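Local atomic coordinates of putative regulator of transfer genes ArtA (Staphylococcus aureus subsp. aureus USA300, PDB entry 3GXQ), a protein that binds DNA through a ribbon-helix-helix motif and acts as a master regulator of plasmid transmission genes. Residues E25-Y29 with A41-I45. Sequence-based numbering, arbitrary orientation.
With nucleotides of chain D.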
ATOM      1  N   GLU B  25      -1.196  -8.444  -8.900  1.00 30.03           N
ATOM      2  CA  GLU B  25      -0.520  -7.398  -9.658  1.00 29.65           C
ATOM      3  C   GLU B  25       0.643  -6.811  -8.905  1.00 28.30           C
ATOM      4  O   GLU B  25       1.639  -6.405  -9.512  1.00 28.01           O
ATOM      5  CB  GLU B  25      -1.503  -6.301 -10.036  1.00 32.73           C
ATOM      6  CG  GLU B  25      -2.132  -6.484 -11.401  1.00 34.20           C
ATOM      7  CD  GLU B  25      -3.398  -5.667 -11.559  1.00 38.49           C
ATOM      8  OE1 GLU B  25      -3.402  -4.488 -11.148  1.00 40.03           O
ATOM      9  OE2 GLU B  25      -4.390  -6.202 -12.102  1.00 41.57           O
ATOM     10  N   ILE B  26       0.525  -6.761  -7.580  1.00 27.36           N
ATOM     11  CA  ILE B  26       1.612  -6.231  -6.767  1.00 25.11           C
ATOM     12  C   ILE B  26       2.714  -7.281  -6.803  1.00 24.62           C
ATOM     13  O   ILE B  26       3.892  -6.953  -6.862  1.00 25.35           O
ATOM     14  CB  ILE B  26       1.170  -5.964  -5.309  1.00 24.99           C
ATOM     15  CG1 ILE B  26       0.053  -4.904  -5.292  1.00 23.68           C
ATOM     16  CG2 ILE B  26       2.359  -5.468  -4.493  1.00 22.90           C
ATOM     17  CD1 ILE B  26      -0.571  -4.691  -3.942  1.00 21.62           C
ATOM     18  N   ILE B  27       2.316  -8.547  -6.794  1.00 23.98           N
ATOM     19  CA  ILE B  27       3.265  -9.649  -6.836  1.00 26.58           C
ATOM     20  C   ILE B  27       3.998  -9.706  -8.188  1.00 29.44           C
ATOM     21  O   ILE B  27       5.218  -9.915  -8.232  1.00 29.37           O
ATOM     22  CB  ILE B  27       2.570 -10.986  -6.560  1.00 26.94           C
ATOM     23  CG1 ILE B  27       2.226 -11.088  -5.065  1.00 25.01           C
ATOM     24  CG2 ILE B  27       3.453 -12.132  -7.015  1.00 28.08           C
ATOM     25  CD1 ILE B  27       1.389 -12.319  -4.716  1.00 21.64           C
ATOM     26  N   LYS B  28       3.276  -9.512  -9.288  1.00 28.67           N
ATOM     27  CA  LYS B  28       3.925  -9.537 -10.587  1.00 29.73           C
ATOM     28  C   LYS B  28       4.959  -8.415 -10.636  1.00 29.11           C
ATOM     29  O   LYS B  28       6.027  -8.598 -11.198  1.00 28.23           O
ATOM     30  CB  LYS B  28       2.901  -9.369 -11.711  1.00 33.82           C
ATOM     31  CG  LYS B  28       3.503  -9.367 -13.114  1.00 39.23           C
ATOM     32  CD  LYS B  28       2.413  -9.443 -14.176  1.00 42.81           C
ATOM     33  CE  LYS B  28       1.628 -10.753 -14.078  1.00 43.25           C
ATOM     34  NZ  LYS B  28       2.415 -11.951 -14.516  1.00 44.71           N
ATOM     35  N   TYR B  29       4.652  -7.262 -10.040  1.00 29.21           N
ATOM     36  CA  TYR B  29       5.591  -6.130 -10.017  1.00 28.55           C
ATOM     37  C   TYR B  29       6.803  -6.467  -9.140  1.00 26.82           C
ATOM     38  O   TYR B  29       7.932  -6.101  -9.454  1.00 27.51           O
ATOM     39  CB  TYR B  29       4.909  -4.867  -9.466  1.00 30.10           C
ATOM     40  CG  TYR B  29       5.809  -3.634  -9.407  1.00 30.98           C
ATOM     41  CD1 TYR B  29       5.882  -2.744 -10.475  1.00 32.46           C
ATOM     42  CD2 TYR B  29       6.608  -3.379  -8.295  1.00 32.70           C
ATOM     43  CE1 TYR B  29       6.729  -1.630 -10.437  1.00 33.49           C
ATOM     44  CE2 TYR B  29       7.462  -2.270  -8.246  1.00 32.61           C
ATOM     45  CZ  TYR B  29       7.518  -1.400  -9.320  1.00 35.28           C
ATOM     46  OH  TYR B  29       8.374  -0.309  -9.281  1.00 38.04           O
ATOM     47  N   ALA B  41       7.773  -3.872  -3.059  1.00 26.99           N
ATOM     48  CA  ALA B  41       7.009  -3.501  -4.238  1.00 26.93           C
ATOM     49  C   ALA B  41       5.834  -2.629  -3.778  1.00 28.19           C
ATOM     50  O   ALA B  41       5.535  -1.612  -4.396  1.00 27.48           O
ATOM     51  CB  ALA B  41       6.507  -4.758  -4.958  1.00 25.02           C
ATOM     52  N   GLY B  42       5.197  -3.028  -2.679  1.00 25.88           N
ATOM     53  CA  GLY B  42       4.089  -2.268  -2.135  1.00 26.72           C
ATOM     54  C   GLY B  42       4.477  -0.843  -1.747  1.00 27.85           C
ATOM     55  O   GLY B  42       3.692   0.079  -1.922  1.00 25.22           O
ATOM     56  N   ARG B  43       5.684  -0.662  -1.213  1.00 28.23           N
ATOM     57  CA  ARG B  43       6.172   0.665  -0.826  1.00 29.95           C
ATOM     58  C   ARG B  43       6.370   1.556  -2.051  1.00 29.87           C
ATOM     59  O   ARG B  43       5.925   2.705  -2.061  1.00 29.93           O
ATOM     60  CB  ARG B  43       7.515   0.565  -0.096  1.00 30.67           C
ATOM     61  CG  ARG B  43       7.428   0.349   1.398  1.00 29.72           C
ATOM     62  CD  ARG B  43       8.802   0.029   1.973  1.00 28.70           C
ATOM     63  NE  ARG B  43       8.663  -1.141   2.819  1.00 29.38           N
ATOM     64  CZ  ARG B  43       9.446  -2.206   2.789  1.00 25.04           C
ATOM     65  NH1 ARG B  43      10.476  -2.276   1.954  1.00 21.64           N
ATOM     66  NH2 ARG B  43       9.143  -3.223   3.570  1.00 25.28           N
ATOM     67  N   GLU B  44       7.053   1.024  -3.066  1.00 28.28           N
ATOM     68  CA  GLU B  44       7.318   1.758  -4.301  1.00 29.40           C
ATOM     69  C   GLU B  44       6.004   2.134  -4.985  1.00 27.77           C
ATOM     70  O   GLU B  44       5.839   3.246  -5.473  1.00 28.83           O
ATOM     71  CB  GLU B  44       8.166   0.911  -5.259  1.00 30.33           C
ATOM     72  CG  GLU B  44       9.397   0.288  -4.621  1.00 36.46           C
ATOM     73  CD  GLU B  44      10.189  -0.591  -5.582  1.00 38.99           C
ATOM     74  OE1 GLU B  44       9.560  -1.347  -6.356  1.00 41.91           O
ATOM     75  OE2 GLU B  44      11.441  -0.535  -5.554  1.00 38.04           O
ATOM     76  N   ILE B  45       5.072   1.193  -5.013  1.00 28.07           N
ATOM     77  CA  ILE B  45       3.773   1.412  -5.625  1.00 27.26           C
ATOM     78  C   ILE B  45       2.989   2.455  -4.846  1.00 28.01           C
ATOM     79  O   ILE B  45       2.432   3.389  -5.419  1.00 29.32           O
ATOM     80  CB  ILE B  45       2.993   0.098  -5.683  1.00 26.93           C
ATOM     81  CG1 ILE B  45       3.742  -0.873  -6.600  1.00 26.47           C
ATOM     82  CG2 ILE B  45       1.561   0.336  -6.171  1.00 27.61           C
ATOM     83  CD1 ILE B  45       3.202  -2.296  -6.567  1.00 27.86           C
TER
ATOM     84  P    DA D   3      10.947  -5.607   4.291  1.00 28.66           P
ATOM     85  OP1  DA D   3      11.400  -5.257   2.927  1.00 25.51           O
ATOM     86  OP2  DA D   3       9.904  -4.805   4.949  1.00 30.22           O
ATOM     87  O5'  DA D   3      10.448  -7.115   4.340  1.00 29.29           O
ATOM     88  C5'  DA D   3      11.348  -8.170   4.048  1.00 29.46           C
ATOM     89  C4'  DA D   3      10.601  -9.462   3.829  1.00 29.61           C
ATOM     90  O4'  DA D   3      10.350 -10.100   5.109  1.00 30.28           O
ATOM     91  C3'  DA D   3       9.217  -9.236   3.214  1.00 29.21           C
ATOM     92  O3'  DA D   3       8.869 -10.345   2.380  1.00 27.58           O
ATOM     93  C2'  DA D   3       8.323  -9.096   4.439  1.00 30.60           C
ATOM     94  C1'  DA D   3       8.960 -10.093   5.395  1.00 32.07           C
ATOM     95  N9   DA D   3       8.775  -9.883   6.833  1.00 36.41           N
ATOM     96  C8   DA D   3       8.598  -8.705   7.509  1.00 37.30           C
ATOM     97  N7   DA D   3       8.436  -8.857   8.804  1.00 38.65           N
ATOM     98  C5   DA D   3       8.517 -10.227   8.995  1.00 40.52           C
ATOM     99  C6   DA D   3       8.428 -11.038  10.153  1.00 42.33           C
ATOM    100  N6   DA D   3       8.222 -10.561  11.388  1.00 41.36           N
ATOM    101  N1   DA D   3       8.557 -12.373   9.994  1.00 41.84           N
ATOM    102  C2   DA D   3       8.759 -12.854   8.760  1.00 40.96           C
ATOM    103  N3   DA D   3       8.862 -12.200   7.603  1.00 40.73           N
ATOM    104  C4   DA D   3       8.729 -10.873   7.790  1.00 38.67           C
TER
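Tyr29 reaches across to helix 38-53 with its CG anti to the backbone N (chi1 -180°), which lays the ring against three residues at once. Ala41 CB meets the ring edge in its plane, 3.6 Å from Tyr29 CD2, while Ile45 CG1 sits over one face, 4.2 Å above the plane and displaced toward the rim. Farther along the same edge comes the carboxylate of Glu44, turned 82° against the ring. Its OE1 approaches Tyr29 CE2 to 3.0 Å and accepts a weak hydrogen bond from Tyr29 OH at 3.3 Å, so the oxygen lies beside the ring rather than squarely beyond the hydroxyl. Asp34 OD1 is close to this same oxygen, and the two like charges might raise the affinity of either carboxylate for a proton. Ile26 CG2 touches Ile45 CD1 at 3.9 Å, and the same Ile26 CG2 lies 4.2 Å from the backbone N of Gly42. Arg43 faces elsewhere: its NH1 donates to OP1 of DA3 of chain D (3.3 Å), though the detailed placement of guanidinium against phosphate is doubtful, and its NE hydrogen-bonds to Leu17 O of the second subunit. With segment axes 102° apart, the contact joins the two helices of the ribbon-helix-helix fold that follow strand 12-18; Leu14 and Leu46 of the second subunit pack on Ile26 and Ile45 respectively, continuing this core into the dimer.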